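Local coordinates for CBS domain-containing protein (Pyrococcus horikoshii, PDB 2YZI) that is of unknown function but carries two CBS domains, a pairing that in many relatives binds adenine nucleotides and regulates a partner enzyme or transporter, at residues Ser30-Met33 and Met34-Val38; Gly116-Thr119 and Leu120-Leu124. One frame throughout, in Å; residues are numbered along the deposited sequence.

Contact 1 of 2, residues Ser30-Met33 and Met34-Val38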
ATOM      1  N   SER B  30     -12.420   6.085  -5.634  1.00 24.15           N
ATOM      2  CA  SER B  30     -11.914   5.959  -4.268  1.00 23.89           C
ATOM      3  C   SER B  30     -12.811   5.066  -3.415  1.00 24.20           C
ATOM      4  O   SER B  30     -12.322   4.236  -2.651  1.00 23.11           O
ATOM      5  CB  SER B  30     -11.794   7.334  -3.598  1.00 23.38           C
ATOM      6  OG  SER B  30     -10.699   8.070  -4.113  1.00 24.30           O
ATOM      7  N   ARG B  31     -14.123   5.237  -3.550  1.00 24.38           N
ATOM      8  CA  ARG B  31     -15.064   4.445  -2.777  1.00 25.28           C
ATOM      9  C   ARG B  31     -14.996   2.986  -3.191  1.00 26.02           C
ATOM     10  O   ARG B  31     -14.996   2.086  -2.349  1.00 26.69           O
ATOM     11  CB  ARG B  31     -16.490   4.956  -2.967  1.00 26.68           C
ATOM     12  CG  ARG B  31     -17.520   4.207  -2.136  1.00 26.74           C
ATOM     13  CD  ARG B  31     -18.878   4.356  -2.755  1.00 31.42           C
ATOM     14  NE  ARG B  31     -18.913   3.771  -4.093  1.00 31.77           N
ATOM     15  CZ  ARG B  31     -18.942   2.467  -4.334  1.00 31.16           C
ATOM     16  NH1 ARG B  31     -18.943   1.601  -3.327  1.00 31.15           N
ATOM     17  NH2 ARG B  31     -18.969   2.030  -5.582  1.00 31.00           N
ATOM     18  N   LEU B  32     -14.947   2.759  -4.497  1.00 25.67           N
ATOM     19  CA  LEU B  32     -14.860   1.408  -5.028  1.00 27.41           C
ATOM     20  C   LEU B  32     -13.607   0.702  -4.493  1.00 29.17           C
ATOM     21  O   LEU B  32     -13.645  -0.487  -4.160  1.00 26.52           O
ATOM     22  CB  LEU B  32     -14.830   1.462  -6.557  1.00 26.63           C
ATOM     23  CG  LEU B  32     -14.810   0.155  -7.346  1.00 27.66           C
ATOM     24  CD1 LEU B  32     -16.024  -0.702  -7.012  1.00 25.99           C
ATOM     25  CD2 LEU B  32     -14.784   0.493  -8.835  1.00 26.49           C
HETATM   26  N   MSE B  33     -12.503   1.443  -4.404  1.00 37.95           N
HETATM   27  CA  MSE B  33     -11.242   0.890  -3.915  1.00 35.20           C
HETATM   28  C   MSE B  33     -11.331   0.498  -2.446  1.00 34.68           C
HETATM   29  O   MSE B  33     -10.805  -0.535  -2.034  1.00 34.63           O
HETATM   30  CB  MSE B  33     -10.106   1.903  -4.090  1.00 34.05           C
HETATM   31  CG  MSE B  33      -9.654   2.126  -5.522  1.00 36.10           C
HETATM   32 SE   MSE B  33      -8.504   3.700  -5.587  1.00 38.94          SE
HETATM   33  CE  MSE B  33      -6.786   2.836  -5.905  1.00 36.06           C
HETATM   34  N   MSE B  34     -11.988   1.333  -1.652  1.00 34.11           N
HETATM   35  CA  MSE B  34     -12.126   1.046  -0.232  1.00 33.14           C
HETATM   36  C   MSE B  34     -13.093  -0.115  -0.031  1.00 31.61           C
HETATM   37  O   MSE B  34     -12.923  -0.908   0.887  1.00 31.77           O
HETATM   38  CB  MSE B  34     -12.626   2.286   0.520  1.00 34.61           C
HETATM   39  CG  MSE B  34     -11.702   3.494   0.409  1.00 36.64           C
HETATM   40 SE   MSE B  34      -9.909   3.100   1.052  1.00 39.84          SE
HETATM   41  CE  MSE B  34      -9.110   4.850   0.975  1.00 38.53           C
ATOM     42  N   GLU B  35     -14.093  -0.222  -0.903  1.00 30.99           N
ATOM     43  CA  GLU B  35     -15.084  -1.292  -0.811  1.00 29.58           C
ATOM     44  C   GLU B  35     -14.457  -2.655  -1.069  1.00 28.83           C
ATOM     45  O   GLU B  35     -14.640  -3.588  -0.294  1.00 28.68           O
ATOM     46  CB  GLU B  35     -16.215  -1.070  -1.819  1.00 31.17           C
ATOM     47  CG  GLU B  35     -17.367  -2.077  -1.694  1.00 35.12           C
ATOM     48  CD  GLU B  35     -18.367  -2.003  -2.841  1.00 35.75           C
ATOM     49  OE1 GLU B  35     -18.573  -0.903  -3.402  1.00 36.58           O
ATOM     50  OE2 GLU B  35     -18.964  -3.047  -3.170  1.00 37.40           O
ATOM     51  N   PHE B  36     -13.711  -2.757  -2.163  1.00 27.55           N
ATOM     52  CA  PHE B  36     -13.073  -4.009  -2.542  1.00 27.25           C
ATOM     53  C   PHE B  36     -11.632  -4.208  -2.081  1.00 27.22           C
ATOM     54  O   PHE B  36     -10.958  -5.142  -2.509  1.00 27.13           O
ATOM     55  CB  PHE B  36     -13.202  -4.198  -4.047  1.00 27.07           C
ATOM     56  CG  PHE B  36     -14.585  -4.597  -4.466  1.00 28.43           C
ATOM     57  CD1 PHE B  36     -15.032  -5.899  -4.264  1.00 30.18           C
ATOM     58  CD2 PHE B  36     -15.462  -3.665  -4.997  1.00 26.71           C
ATOM     59  CE1 PHE B  36     -16.335  -6.266  -4.582  1.00 28.49           C
ATOM     60  CE2 PHE B  36     -16.766  -4.026  -5.319  1.00 27.80           C
ATOM     61  CZ  PHE B  36     -17.200  -5.328  -5.110  1.00 28.21           C
ATOM     62  N   ASP B  37     -11.166  -3.319  -1.213  1.00 26.92           N
ATOM     63  CA  ASP B  37      -9.840  -3.439  -0.635  1.00 28.04           C
ATOM     64  C   ASP B  37      -8.663  -3.538  -1.608  1.00 27.67           C
ATOM     65  O   ASP B  37      -7.775  -4.381  -1.422  1.00 27.27           O
ATOM     66  CB  ASP B  37      -9.824  -4.658   0.286  1.00 31.11           C
ATOM     67  CG  ASP B  37      -8.903  -4.484   1.463  1.00 35.49           C
ATOM     68  OD1 ASP B  37      -9.185  -3.603   2.302  1.00 40.57           O
ATOM     69  OD2 ASP B  37      -7.899  -5.220   1.555  1.00 36.05           O
ATOM     70  N   VAL B  38      -8.645  -2.692  -2.634  1.00 26.72           N
ATOM     71  CA  VAL B  38      -7.543  -2.705  -3.594  1.00 25.59           C
ATOM     72  C   VAL B  38      -6.861  -1.343  -3.652  1.00 25.06           C
ATOM     73  O   VAL B  38      -7.506  -0.305  -3.483  1.00 23.54           O
ATOM     74  CB  VAL B  38      -8.018  -3.112  -5.004  1.00 25.38           C
ATOM     75  CG1 VAL B  38      -8.494  -4.554  -4.985  1.00 24.09           C
ATOM     76  CG2 VAL B  38      -9.120  -2.187  -5.481  1.00 23.28           C
TER
HETATM   77  O   HOH W   1     -19.337  -1.129  -5.932  1.00 34.91           O
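Residues Ser30-Met33 continue into Met34 and Glu35 as the last turns of helix 26-35, Phe36-Val38 carry the chain out of it, and successive backbone bonds trace its end. Met34 N donates to Ser30 O at 3.1 Å, Glu35 N to Arg31 O at 2.9 Å, and Phe36 N to Leu32 O with an N-H...O angle of 168°. Phe36 is the first residue to leave helical torsions. Asp37 then takes a left-handed backbone conformation, and the chain turns so that Val38 N reaches back to Met33 O, 3.1 Å away, a five-residue step in place of the helical four. This bond lies in the carbonyl plane and uses a lone pair. This helix end belongs to the beta-alpha-beta crossover that links strand 19-20 to the parallel strand 40-44 of the first CBS domain.

On the exposed flank of the helix, where Arg31 also packs on Val65 of the second subunit, Arg31 and Glu35 lie alongside each other one turn apart. Arg31 NH1 meets Glu35 OE1 at 2.5 Å in a salt bridge made at the edge of the guanidinium, whose plane is turned 42° from the carboxylate. A water spans the same pair, donating to Glu35 OE1 and accepting from Arg31 NH2, which also pairs with Glu28. Leu32 has its CG anti to the backbone N (chi1 -177°), and CD1 meets the edge of the Phe36 ring at CD2, 3.6 Å away. Met33, a selenomethionine, is buried: its CG lies 4.3 Å from Val38 CG2, while its side chain also touches Lys56 and Ile59 of helix 56-64.

Contact 2 of 2, residues Gly116-Thr119 and Leu120-Leu124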
ATOM      1  N   GLY B 116      -3.918 -10.760 -14.571  1.00 18.40           N
ATOM      2  CA  GLY B 116      -3.997 -10.660 -13.134  1.00 17.30           C
ATOM      3  C   GLY B 116      -3.132  -9.524 -12.649  1.00 17.82           C
ATOM      4  O   GLY B 116      -2.675  -8.701 -13.440  1.00 17.63           O
ATOM      5  N   ILE B 117      -2.908  -9.493 -11.340  1.00 18.18           N
ATOM      6  CA  ILE B 117      -2.098  -8.465 -10.720  1.00 18.34           C
ATOM      7  C   ILE B 117      -1.456  -9.028  -9.461  1.00 18.62           C
ATOM      8  O   ILE B 117      -2.044  -9.877  -8.789  1.00 18.56           O
ATOM      9  CB  ILE B 117      -2.964  -7.251 -10.341  1.00 16.31           C
ATOM     10  CG1 ILE B 117      -2.077  -6.104  -9.856  1.00 16.46           C
ATOM     11  CG2 ILE B 117      -3.982  -7.652  -9.276  1.00 15.96           C
ATOM     12  CD1 ILE B 117      -2.847  -4.853  -9.519  1.00 14.92           C
ATOM     13  N   PHE B 118      -0.244  -8.579  -9.157  1.00 18.20           N
ATOM     14  CA  PHE B 118       0.442  -9.014  -7.952  1.00 18.47           C
ATOM     15  C   PHE B 118       0.665  -7.773  -7.096  1.00 19.68           C
ATOM     16  O   PHE B 118       1.208  -6.775  -7.569  1.00 21.15           O
ATOM     17  CB  PHE B 118       1.782  -9.671  -8.276  1.00 18.34           C
ATOM     18  CG  PHE B 118       2.560 -10.088  -7.050  1.00 16.16           C
ATOM     19  CD1 PHE B 118       2.093 -11.107  -6.224  1.00 15.92           C
ATOM     20  CD2 PHE B 118       3.744  -9.446  -6.715  1.00 14.28           C
ATOM     21  CE1 PHE B 118       2.794 -11.484  -5.069  1.00 16.35           C
ATOM     22  CE2 PHE B 118       4.462  -9.817  -5.555  1.00 17.22           C
ATOM     23  CZ  PHE B 118       3.981 -10.839  -4.734  1.00 14.50           C
ATOM     24  N   THR B 119       0.240  -7.838  -5.840  1.00 19.16           N
ATOM     25  CA  THR B 119       0.363  -6.697  -4.936  1.00 20.17           C
ATOM     26  C   THR B 119       1.170  -7.037  -3.693  1.00 19.67           C
ATOM     27  O   THR B 119       1.549  -8.186  -3.490  1.00 19.33           O
ATOM     28  CB  THR B 119      -1.040  -6.199  -4.489  1.00 20.77           C
ATOM     29  OG1 THR B 119      -1.630  -7.146  -3.585  1.00 20.78           O
ATOM     30  CG2 THR B 119      -1.947  -6.041  -5.693  1.00 20.44           C
ATOM     31  N   LEU B 120       1.439  -6.035  -2.861  1.00 20.54           N
ATOM     32  CA  LEU B 120       2.193  -6.279  -1.639  1.00 21.50           C
ATOM     33  C   LEU B 120       1.340  -7.113  -0.700  1.00 20.16           C
ATOM     34  O   LEU B 120       1.864  -7.876   0.110  1.00 19.65           O
ATOM     35  CB  LEU B 120       2.607  -4.967  -0.968  1.00 21.14           C
ATOM     36  CG  LEU B 120       3.678  -4.170  -1.725  1.00 22.60           C
ATOM     37  CD1 LEU B 120       4.338  -3.189  -0.774  1.00 22.10           C
ATOM     38  CD2 LEU B 120       4.726  -5.109  -2.305  1.00 20.65           C
ATOM     39  N   SER B 121       0.021  -6.975  -0.820  1.00 19.07           N
ATOM     40  CA  SER B 121      -0.890  -7.763   0.007  1.00 20.20           C
ATOM     41  C   SER B 121      -0.732  -9.231  -0.374  1.00 19.85           C
ATOM     42  O   SER B 121      -0.774 -10.110   0.490  1.00 20.22           O
ATOM     43  CB  SER B 121      -2.344  -7.332  -0.202  1.00 19.58           C
ATOM     44  OG  SER B 121      -2.585  -6.066   0.385  1.00 20.96           O
ATOM     45  N   ASP B 122      -0.550  -9.491  -1.667  1.00 20.66           N
ATOM     46  CA  ASP B 122      -0.355 -10.858  -2.131  1.00 21.81           C
ATOM     47  C   ASP B 122       0.933 -11.417  -1.520  1.00 21.44           C
ATOM     48  O   ASP B 122       0.983 -12.581  -1.118  1.00 21.68           O
ATOM     49  CB  ASP B 122      -0.271 -10.907  -3.654  1.00 24.43           C
ATOM     50  CG  ASP B 122      -1.590 -10.586  -4.318  1.00 28.10           C
ATOM     51  OD1 ASP B 122      -2.579 -11.301  -4.055  1.00 30.60           O
ATOM     52  OD2 ASP B 122      -1.638  -9.623  -5.113  1.00 28.95           O
ATOM     53  N   LEU B 123       1.964 -10.576  -1.449  1.00 21.18           N
ATOM     54  CA  LEU B 123       3.245 -10.964  -0.873  1.00 20.89           C
ATOM     55  C   LEU B 123       3.030 -11.413   0.565  1.00 20.61           C
ATOM     56  O   LEU B 123       3.573 -12.429   1.003  1.00 21.45           O
ATOM     57  CB  LEU B 123       4.213  -9.785  -0.884  1.00 20.47           C
ATOM     58  CG  LEU B 123       5.560 -10.031  -0.194  1.00 21.23           C
ATOM     59  CD1 LEU B 123       6.303 -11.143  -0.929  1.00 18.11           C
ATOM     60  CD2 LEU B 123       6.388  -8.741  -0.171  1.00 18.31           C
ATOM     61  N   LEU B 124       2.243 -10.634   1.298  1.00 21.80           N
ATOM     62  CA  LEU B 124       1.927 -10.943   2.679  1.00 22.33           C
ATOM     63  C   LEU B 124       1.243 -12.302   2.742  1.00 23.43           C
ATOM     64  O   LEU B 124       1.539 -13.128   3.615  1.00 23.15           O
ATOM     65  CB  LEU B 124       0.996  -9.879   3.261  1.00 21.96           C
ATOM     66  CG  LEU B 124       0.624 -10.143   4.723  1.00 21.17           C
ATOM     67  CD1 LEU B 124       1.916 -10.150   5.559  1.00 21.14           C
ATOM     68  CD2 LEU B 124      -0.367  -9.092   5.234  1.00 19.86           C
TER
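The Phe118 ring overlaps the start of helix 120-127, approaching Asp122 obliquely with CE1 3.4 Å from Asp122 CB. CG anti to the backbone N (chi1 178°) carries the ring forward along Asp122, the two side chains running antiparallel with ring and carboxylate planes only 21° apart. Farther along, Phe118 CZ packs on Leu123 CB at 4.0 Å, so the aromatic side chain adds apolar contact at the point where strand gives way to helix.

Thr119 is the N-cap, and with Asp122 it forms a capping box. Thr119 OG1 accepts from Asp122 N at 3.2 Å, and takes a second, weak bond from Ser121 N. In return, Asp122 OD2 receives Thr119 N at 2.7 Å on its anti lone pair. The same oxygen also accepts from Thr119 OG1 at 2.9 Å, this donor standing 66° above the carboxylate plane. Two donors thus grip OD2, which fixes both the carboxylate and the threonine hydroxyl. Leu123 N donates to Thr119 O at 3.2 Å, the first regular turn behind the cap. Putting an alanine in place of Asp122 removes the acceptor shared by Thr119 N and OG1, which is likely to leave the strand-end N-H without its mate and the threonine hydroxyl free to turn. The Thr-x-x-Asp pattern recurs in CBS domains, where in nucleotide-binding relatives these two residues contact the ligand's phosphate and ribose; whether they do so in this protein is not established.

Strand 113-119 pairs antiparallel with strand 105-110, and Phe118 packs against Ile106 and Ile108 of that strand and against Leu91, Leu95 and Met98 of helix 91-101; beyond it, Leu123 packs on Leu123 of the second subunit.

Contacts 1 and 2 follow in series along the chain and belong to different CBS domains, contact 1 marking where a helix finishes and contact 2 where one begins. Their centres lie 16 Å apart and their nearest atoms about 6 Å apart, so neither touches the other directly. What they share is the second subunit: Lys104 of that chain makes a long, weak ion pair with Asp37 of contact 1 and a weak hydrogen bond with Ser121 of contact 2. Both also pack against that chain, Met34 on its Ile60 and Leu124 on its Leu95, which places the two contacts at the dimer interface.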